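Local atomic coordinates of CRISPR-associated endonuclease/helicase Cas3 (Thermus thermophilus HB8, PDB entry 3SK9), a protein that serves CRISPR antiviral defence as a helicase and a single-stranded DNA endonuclease stimulated by metal ions, this chain being its N-terminal HD nuclease domain. Residues R49-G57 with A194-L205; W107-F117 with E151-L159. All blocks are in the same frame, centred on the assembly; numbering follows the deposited sequence.

Contact 1 of 2, residues R49-G57 with A194-L205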
# COMPACT_ATOMS: atom_id res chain seq x y z
N ARG A 49 13.03 8.81 -10.16
CA ARG A 49 12.37 7.80 -10.97
C ARG A 49 13.35 6.81 -11.57
O ARG A 49 13.01 5.64 -11.73
CB ARG A 49 11.53 8.48 -12.06
CG ARG A 49 10.36 9.22 -11.49
CD ARG A 49 9.40 9.71 -12.56
NE ARG A 49 9.59 11.14 -12.71
CZ ARG A 49 10.13 11.72 -13.77
NH1 ARG A 49 10.50 11.00 -14.82
NH2 ARG A 49 10.30 13.03 -13.76
N ALA A 50 14.55 7.27 -11.93
CA ALA A 50 15.55 6.37 -12.51
C ALA A 50 16.01 5.35 -11.42
O ALA A 50 16.36 4.21 -11.73
CB ALA A 50 16.77 7.16 -13.06
N LEU A 51 16.06 5.81 -10.17
CA LEU A 51 16.40 4.91 -9.05
C LEU A 51 15.39 3.76 -8.96
O LEU A 51 15.78 2.61 -8.69
CB LEU A 51 16.42 5.68 -7.73
CG LEU A 51 17.68 6.54 -7.51
CD1 LEU A 51 17.60 7.39 -6.23
CD2 LEU A 51 18.93 5.65 -7.47
N TYR A 52 14.08 4.07 -9.09
CA TYR A 52 13.07 2.98 -9.05
C TYR A 52 13.23 2.01 -10.20
O TYR A 52 13.05 0.81 -10.04
CB TYR A 52 11.65 3.55 -9.08
CG TYR A 52 11.13 3.89 -7.71
CD1 TYR A 52 10.37 2.97 -6.98
CD2 TYR A 52 11.40 5.14 -7.12
CE1 TYR A 52 9.87 3.29 -5.71
CE2 TYR A 52 10.93 5.46 -5.86
CZ TYR A 52 10.18 4.53 -5.16
OH TYR A 52 9.67 4.85 -3.91
N ALA A 53 13.54 2.53 -11.39
CA ALA A 53 13.73 1.66 -12.56
C ALA A 53 14.91 0.71 -12.30
O ALA A 53 14.86 -0.49 -12.65
CB ALA A 53 13.96 2.52 -13.85
N GLU A 54 15.96 1.23 -11.68
CA GLU A 54 17.16 0.45 -11.41
C GLU A 54 16.90 -0.51 -10.25
O GLU A 54 17.43 -1.65 -10.23
CB GLU A 54 18.32 1.40 -11.08
CG GLU A 54 19.66 0.73 -10.79
CD GLU A 54 20.75 1.77 -10.46
OE1 GLU A 54 21.87 1.61 -10.99
OE2 GLU A 54 20.48 2.76 -9.71
N ASP A 55 16.11 -0.06 -9.28
CA ASP A 55 15.83 -0.88 -8.09
C ASP A 55 15.20 -2.20 -8.51
O ASP A 55 15.45 -3.27 -7.92
CB ASP A 55 14.78 -0.20 -7.17
CG ASP A 55 15.37 0.93 -6.32
OD1 ASP A 55 16.62 0.99 -6.15
OD2 ASP A 55 14.54 1.72 -5.82
N TRP A 56 14.31 -2.12 -9.49
CA TRP A 56 13.44 -3.27 -9.80
C TRP A 56 13.71 -3.93 -11.17
O TRP A 56 13.01 -4.89 -11.53
CB TRP A 56 11.98 -2.83 -9.66
CG TRP A 56 11.76 -2.35 -8.23
CD1 TRP A 56 11.47 -1.06 -7.82
CD2 TRP A 56 11.87 -3.14 -7.05
NE1 TRP A 56 11.40 -1.02 -6.43
CE2 TRP A 56 11.64 -2.28 -5.94
CE3 TRP A 56 12.11 -4.49 -6.82
CZ2 TRP A 56 11.67 -2.76 -4.61
CZ3 TRP A 56 12.13 -4.96 -5.50
CH2 TRP A 56 11.93 -4.10 -4.42
N GLY A 57 14.71 -3.43 -11.90
CA GLY A 57 15.02 -3.97 -13.21
C GLY A 57 13.86 -3.89 -14.20
O GLY A 57 13.67 -4.79 -15.04
N ALA A 194 16.71 -7.47 -3.59
CA ALA A 194 16.25 -6.09 -3.50
C ALA A 194 17.21 -5.29 -2.61
O ALA A 194 17.34 -5.59 -1.41
CB ALA A 194 14.83 -6.03 -2.94
N ARG A 195 17.90 -4.31 -3.18
CA ARG A 195 18.86 -3.55 -2.37
C ARG A 195 18.15 -2.79 -1.26
O ARG A 195 17.03 -2.34 -1.42
CB ARG A 195 19.73 -2.59 -3.21
CG ARG A 195 18.96 -1.58 -4.01
CD ARG A 195 19.92 -0.80 -4.93
NE ARG A 195 19.21 0.18 -5.75
CZ ARG A 195 19.80 0.94 -6.67
NH1 ARG A 195 21.12 0.80 -6.88
NH2 ARG A 195 19.10 1.83 -7.40
N PRO A 196 18.80 -2.66 -0.09
CA PRO A 196 18.15 -1.99 1.04
C PRO A 196 17.54 -0.63 0.67
O PRO A 196 16.45 -0.33 1.10
CB PRO A 196 19.31 -1.78 2.02
CG PRO A 196 20.30 -2.87 1.65
CD PRO A 196 20.22 -2.97 0.17
N GLU A 197 18.26 0.22 -0.06
CA GLU A 197 17.67 1.50 -0.42
C GLU A 197 16.36 1.38 -1.24
O GLU A 197 15.53 2.26 -1.20
CB GLU A 197 18.65 2.34 -1.24
CG GLU A 197 19.85 2.81 -0.45
CD GLU A 197 19.51 3.86 0.56
OE1 GLU A 197 19.36 5.06 0.18
OE2 GLU A 197 19.45 3.47 1.75
N ALA A 198 16.23 0.33 -2.05
CA ALA A 198 15.01 0.13 -2.81
C ALA A 198 13.86 -0.14 -1.85
O ALA A 198 12.75 0.32 -2.05
CB ALA A 198 15.18 -1.06 -3.74
N VAL A 199 14.13 -0.94 -0.84
CA VAL A 199 13.07 -1.29 0.11
C VAL A 199 12.68 -0.09 0.96
O VAL A 199 11.51 0.14 1.21
CB VAL A 199 13.60 -2.44 1.01
CG1 VAL A 199 12.61 -2.80 2.15
CG2 VAL A 199 13.90 -3.62 0.13
N LEU A 200 13.67 0.68 1.38
CA LEU A 200 13.42 1.88 2.20
C LEU A 200 12.66 2.93 1.34
O LEU A 200 11.85 3.71 1.87
CB LEU A 200 14.77 2.45 2.70
CG LEU A 200 15.42 1.51 3.78
CD1 LEU A 200 16.94 1.86 4.01
CD2 LEU A 200 14.57 1.56 5.09
N ARG A 201 12.97 3.01 0.05
CA ARG A 201 12.23 3.93 -0.82
C ARG A 201 10.73 3.56 -0.80
O ARG A 201 9.88 4.45 -0.74
CB ARG A 201 12.79 3.93 -2.27
CG ARG A 201 13.87 4.98 -2.47
CD ARG A 201 14.34 5.05 -3.94
NE ARG A 201 15.30 4.01 -4.32
CZ ARG A 201 16.59 4.05 -3.98
NH1 ARG A 201 17.05 5.05 -3.25
NH2 ARG A 201 17.42 3.12 -4.41
N VAL A 202 10.41 2.27 -0.87
CA VAL A 202 9.00 1.86 -0.81
C VAL A 202 8.38 2.13 0.56
O VAL A 202 7.19 2.53 0.67
CB VAL A 202 8.86 0.36 -1.18
CG1 VAL A 202 7.47 -0.20 -0.78
CG2 VAL A 202 9.18 0.16 -2.70
N MET A 203 9.16 1.88 1.62
CA MET A 203 8.71 2.17 2.97
C MET A 203 8.23 3.61 3.13
O MET A 203 7.13 3.85 3.62
CB MET A 203 9.86 1.90 3.96
CG MET A 203 9.48 2.01 5.43
SD MET A 203 9.44 3.71 6.05
CE MET A 203 11.17 4.16 5.85
N ALA A 204 9.11 4.56 2.76
CA ALA A 204 8.80 5.99 2.94
C ALA A 204 7.60 6.37 2.04
O ALA A 204 6.73 7.16 2.43
CB ALA A 204 10.05 6.83 2.59
N LEU A 205 7.57 5.81 0.83
CA LEU A 205 6.48 6.16 -0.10
C LEU A 205 5.16 5.68 0.47
O LEU A 205 4.16 6.40 0.42
CB LEU A 205 6.72 5.51 -1.47
CG LEU A 205 5.64 5.78 -2.54
CD1 LEU A 205 5.56 7.25 -2.87
CD2 LEU A 205 5.98 4.91 -3.83
O HOH W 1 12.11 1.09 -4.81
O HOH W 2 17.56 -3.95 -6.03

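Contact 2 of 2, residues W107-F117 with E151-L159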
# COMPACT_ATOMS: atom_id res chain seq x y z
N TRP A 107 -4.26 -7.48 21.55
CA TRP A 107 -4.20 -6.48 20.48
C TRP A 107 -2.83 -6.37 19.82
O TRP A 107 -1.77 -6.38 20.46
CB TRP A 107 -4.60 -5.09 20.99
CG TRP A 107 -4.38 -4.01 19.96
CD1 TRP A 107 -3.26 -3.23 19.82
CD2 TRP A 107 -5.28 -3.61 18.91
NE1 TRP A 107 -3.42 -2.38 18.75
CE2 TRP A 107 -4.65 -2.59 18.18
CE3 TRP A 107 -6.57 -4.03 18.52
CZ2 TRP A 107 -5.25 -1.98 17.09
CZ3 TRP A 107 -7.16 -3.41 17.44
CH2 TRP A 107 -6.50 -2.39 16.73
N VAL A 108 -2.86 -6.19 18.51
CA VAL A 108 -1.65 -6.08 17.73
C VAL A 108 -2.05 -5.16 16.58
O VAL A 108 -3.21 -5.20 16.13
CB VAL A 108 -1.22 -7.50 17.29
CG1 VAL A 108 -2.32 -8.14 16.55
CG2 VAL A 108 0.03 -7.46 16.47
N ALA A 109 -1.13 -4.30 16.15
CA ALA A 109 -1.44 -3.26 15.16
C ALA A 109 -1.72 -3.95 13.84
O ALA A 109 -1.15 -5.01 13.59
CB ALA A 109 -0.25 -2.29 15.00
N HIS A 110 -2.58 -3.37 12.99
CA HIS A 110 -2.87 -4.04 11.71
C HIS A 110 -1.63 -4.20 10.84
O HIS A 110 -1.56 -5.13 10.04
CB HIS A 110 -3.98 -3.32 10.91
CG HIS A 110 -3.58 -2.01 10.33
ND1 HIS A 110 -3.73 -0.82 11.01
CD2 HIS A 110 -3.04 -1.68 9.13
CE1 HIS A 110 -3.28 0.18 10.26
NE2 HIS A 110 -2.87 -0.32 9.11
N GLY A 111 -0.61 -3.36 11.03
CA GLY A 111 0.61 -3.47 10.21
C GLY A 111 1.40 -4.75 10.43
O GLY A 111 2.09 -5.25 9.51
N VAL A 112 1.24 -5.35 11.62
CA VAL A 112 1.84 -6.65 11.91
C VAL A 112 1.19 -7.69 11.01
O VAL A 112 1.87 -8.55 10.41
CB VAL A 112 1.67 -7.05 13.38
CG1 VAL A 112 2.18 -8.46 13.64
CG2 VAL A 112 2.36 -6.06 14.32
N PHE A 113 -0.14 -7.63 10.91
CA PHE A 113 -0.84 -8.53 9.96
C PHE A 113 -0.43 -8.24 8.53
O PHE A 113 -0.24 -9.17 7.73
CB PHE A 113 -2.34 -8.43 10.09
CG PHE A 113 -2.88 -9.02 11.39
CD1 PHE A 113 -3.32 -10.32 11.44
CD2 PHE A 113 -2.91 -8.26 12.54
CE1 PHE A 113 -3.83 -10.85 12.63
CE2 PHE A 113 -3.41 -8.78 13.73
CZ PHE A 113 -3.87 -10.07 13.76
N THR A 114 -0.25 -6.97 8.18
CA THR A 114 0.15 -6.69 6.79
C THR A 114 1.48 -7.41 6.55
O THR A 114 1.69 -8.05 5.51
CB THR A 114 0.32 -5.17 6.55
OG1 THR A 114 -0.94 -4.54 6.67
CG2 THR A 114 0.94 -4.89 5.11
N GLU A 115 2.42 -7.28 7.49
CA GLU A 115 3.72 -7.90 7.27
C GLU A 115 3.59 -9.44 7.12
O GLU A 115 4.17 -10.03 6.21
CB GLU A 115 4.72 -7.52 8.38
CG GLU A 115 6.07 -8.28 8.27
CD GLU A 115 7.03 -7.95 9.39
OE1 GLU A 115 6.68 -7.11 10.25
OE2 GLU A 115 8.15 -8.52 9.40
N LEU A 116 2.85 -10.11 8.01
CA LEU A 116 2.69 -11.57 7.91
C LEU A 116 2.03 -11.98 6.59
O LEU A 116 2.44 -12.96 6.00
CB LEU A 116 1.87 -12.11 9.05
CG LEU A 116 2.57 -12.00 10.41
CD1 LEU A 116 1.59 -12.41 11.52
CD2 LEU A 116 3.79 -12.87 10.38
N PHE A 117 1.01 -11.24 6.17
CA PHE A 117 0.27 -11.60 4.97
C PHE A 117 1.18 -11.44 3.76
O PHE A 117 1.21 -12.30 2.87
CB PHE A 117 -0.99 -10.72 4.76
CG PHE A 117 -2.03 -10.87 5.86
CD1 PHE A 117 -2.04 -11.95 6.71
CD2 PHE A 117 -3.02 -9.91 6.00
CE1 PHE A 117 -3.01 -12.07 7.69
CE2 PHE A 117 -4.01 -10.05 6.97
CZ PHE A 117 -3.99 -11.11 7.81
N GLU A 151 4.65 -9.93 19.00
CA GLU A 151 3.61 -9.48 18.07
C GLU A 151 3.18 -10.59 17.09
O GLU A 151 2.00 -10.79 16.86
CB GLU A 151 4.14 -8.32 17.23
CG GLU A 151 4.28 -7.02 18.01
CD GLU A 151 4.82 -5.89 17.08
OE1 GLU A 151 5.86 -6.10 16.43
OE2 GLU A 151 4.21 -4.80 17.01
N LYS A 152 4.15 -11.28 16.50
CA LYS A 152 3.81 -12.31 15.52
C LYS A 152 3.08 -13.48 16.19
O LYS A 152 2.12 -14.01 15.62
CB LYS A 152 5.05 -12.78 14.77
CG LYS A 152 5.63 -11.66 13.90
CD LYS A 152 6.73 -12.18 13.01
CE LYS A 152 8.00 -12.47 13.78
NZ LYS A 152 9.06 -12.93 12.85
N SER A 153 3.49 -13.85 17.41
CA SER A 153 2.80 -14.90 18.15
C SER A 153 1.35 -14.52 18.39
O SER A 153 0.45 -15.34 18.19
CB SER A 153 3.52 -15.17 19.50
OG SER A 153 2.80 -16.11 20.27
N ARG A 154 1.08 -13.28 18.82
CA ARG A 154 -0.30 -12.82 19.02
C ARG A 154 -1.10 -12.82 17.74
O ARG A 154 -2.25 -13.25 17.75
CB ARG A 154 -0.39 -11.38 19.54
CG ARG A 154 -0.08 -11.21 20.99
CD ARG A 154 -0.23 -9.75 21.33
NE ARG A 154 0.20 -9.47 22.69
CZ ARG A 154 -0.20 -8.41 23.38
NH1 ARG A 154 -1.04 -7.54 22.85
NH2 ARG A 154 0.24 -8.23 24.61
N ALA A 155 -0.54 -12.30 16.65
CA ALA A 155 -1.26 -12.29 15.39
C ALA A 155 -1.61 -13.74 14.96
O ALA A 155 -2.74 -14.01 14.52
CB ALA A 155 -0.44 -11.61 14.31
N ARG A 156 -0.65 -14.64 15.05
CA ARG A 156 -0.84 -16.01 14.57
C ARG A 156 -1.93 -16.72 15.40
O ARG A 156 -2.67 -17.57 14.89
CB ARG A 156 0.47 -16.79 14.59
CG ARG A 156 1.50 -16.34 13.58
CD ARG A 156 2.66 -17.33 13.54
NE ARG A 156 3.96 -16.74 13.23
CZ ARG A 156 4.39 -16.44 12.01
NH1 ARG A 156 3.62 -16.63 10.96
NH2 ARG A 156 5.61 -15.94 11.85
N ARG A 157 -2.08 -16.32 16.66
CA ARG A 157 -3.18 -16.85 17.49
C ARG A 157 -4.55 -16.53 16.83
O ARG A 157 -5.44 -17.39 16.70
CB ARG A 157 -3.09 -16.28 18.91
CG ARG A 157 -2.94 -17.32 20.01
CD ARG A 157 -2.67 -16.68 21.39
NE ARG A 157 -1.25 -16.36 21.58
CZ ARG A 157 -0.78 -15.19 22.03
NH1 ARG A 157 -1.61 -14.20 22.36
NH2 ARG A 157 0.54 -15.01 22.15
N HIS A 158 -4.71 -15.29 16.39
CA HIS A 158 -5.94 -14.90 15.71
C HIS A 158 -6.10 -15.65 14.40
O HIS A 158 -7.20 -16.09 14.03
CB HIS A 158 -5.93 -13.40 15.41
CG HIS A 158 -5.96 -12.52 16.62
ND1 HIS A 158 -7.11 -12.24 17.32
CD2 HIS A 158 -4.97 -11.83 17.23
CE1 HIS A 158 -6.83 -11.43 18.32
NE2 HIS A 158 -5.54 -11.15 18.28
N LEU A 159 -5.01 -15.79 13.67
CA LEU A 159 -5.08 -16.35 12.33
C LEU A 159 -5.49 -17.82 12.39
O LEU A 159 -6.05 -18.36 11.42
CB LEU A 159 -3.73 -16.20 11.60
CG LEU A 159 -3.43 -14.73 11.24
CD1 LEU A 159 -2.07 -14.61 10.58
CD2 LEU A 159 -4.55 -14.18 10.34
O HOH W 3 1.40 -4.14 17.77
O HOH W 4 8.98 -10.03 11.56

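Contact 1 of 2, residues R49-G57 with A194-L205
Asp55 and Ala198 are the residues whose backbones come closest, 5.4 Å from CA to CA, where helix 49-56 and helix 196-205 cross at 123° between their N-to-C directions, with axes 9.7 Å apart at closest approach. This crossing lets the Asp55 carboxylate reach the N-cap residue Arg195 and Arg201 of the second helix, which with Glu54 complete a salt-bridge network of the HD nuclease domain. Arg201 binds side-on: Arg201 NE donates to Asp55 OD2 at 2.8 Å and NH2 to OD1, each on a syn lone pair, with the two planes only 7° apart. Arg195 lies nearly perpendicular to the same carboxylate. Arg195 NE meets Asp55 OD1 at 2.7 Å, nearly along the C-O bond, while Arg195 NH2 bonds to OD1 from above the plane and to Glu54 OE2 at 2.8 Å. With CG between backbone N and carbonyl carbon (chi1 58°), the extended Arg195 chain reaches both acids. Three N-H donors therefore converge on OD1, and OD2 also receives a water that accepts from Trp56 NE1 and donates to Ala198 O; these bonds should fix the carboxylate's rotation and favour its charge. Glu197 O and Leu51 CB lie over opposite faces of the Arg201 guanidinium. Apolar packing adjoins the network: Ala198 CB presses on Asp55 CG at 3.3 Å, and Ala194 CB touches Trp56 CH2 at 3.8 Å. Tyr52 OH lies by Arg201 CB and Leu205 CD2, its hydrogen bond going to Glu260 of strand 260-264. Helix 60-71 packs on Tyr52 and Leu205, helix 129-138 on Trp56 and Ala194, and Arg201 NH1 bonds to Phe258 O in the hairpin turn.

Contact 2 of 2, residues W107-F117 with E151-L159
Glu151 OE2, against which Val112 CG2 of helix 110-117 rests at 3.5 Å, is held by two polar partners: it accepts from a water at 3.0 Å, which in turn accepts from Ala109 N, and it is hydrogen-bonded to His142 NE2 outside the two segments. Val112 CG1, anti to the backbone N (chi1 174°), goes instead toward Glu151 CB and the backbone of helix 151-159. At the same end of the contact, Arg154 NH1 donates to Trp107 O at 2.8 Å; the N-H...O angle of 131° makes this bond markedly bent.

The short helical segments cross at 79°, axes 9.9 Å apart at closest approach, with Ala155 at the crossing. Ala155 CB stands 4.0 Å from the Phe113 ring centroid and close to the ring normal, a CH-pi contact over the face. Leu116 enters as a knob into the hole formed by Lys152, Ala155, Arg156 and Leu159: Leu116 CD1 abuts Ala155 CB at 3.5 Å, whereas CD2 lies over the Arg156 guanidinium face and beside Lys152 CD. Leu159 CD2 sits at the edge of both phenylalanine rings, 3.7 Å from Phe117 CE1. Beyond the pair, Phe83 meets Phe113 with steeply inclined planes, Arg170 makes a cation-pi contact with Phe117, and His110 NE2 bonds to the metal-binding Asp75.

Chemically, adhesion between the segments rests on methyl groups and ring carbons at the crossing. Apolar residues bury most of the surface, and the polar links lie at its margins, partly through water, as where one water joins Glu115 OE2 to Lys152 NZ.

Overall arrangement
Both contacts join helices of the same HD nuclease domain, but at separate places: their centres are 26 Å apart and their nearest atoms about 10 Å, without touching. In chain order, contact 2 is nested within the loop closed by contact 1, since helices 110-124 and 149-161 fall between helices 46-56 and 196-213. Helix 129-138 lies beside both contacts. Residues that bind the metal also relate them: the side chain of Leu205 in contact 1 is about 9 Å from that of Asp210, and the side chain of Phe117 in contact 2 about 9 Å from that of Asp75. This is consistent with both helix pairs helping to build the framework around the metal-binding region.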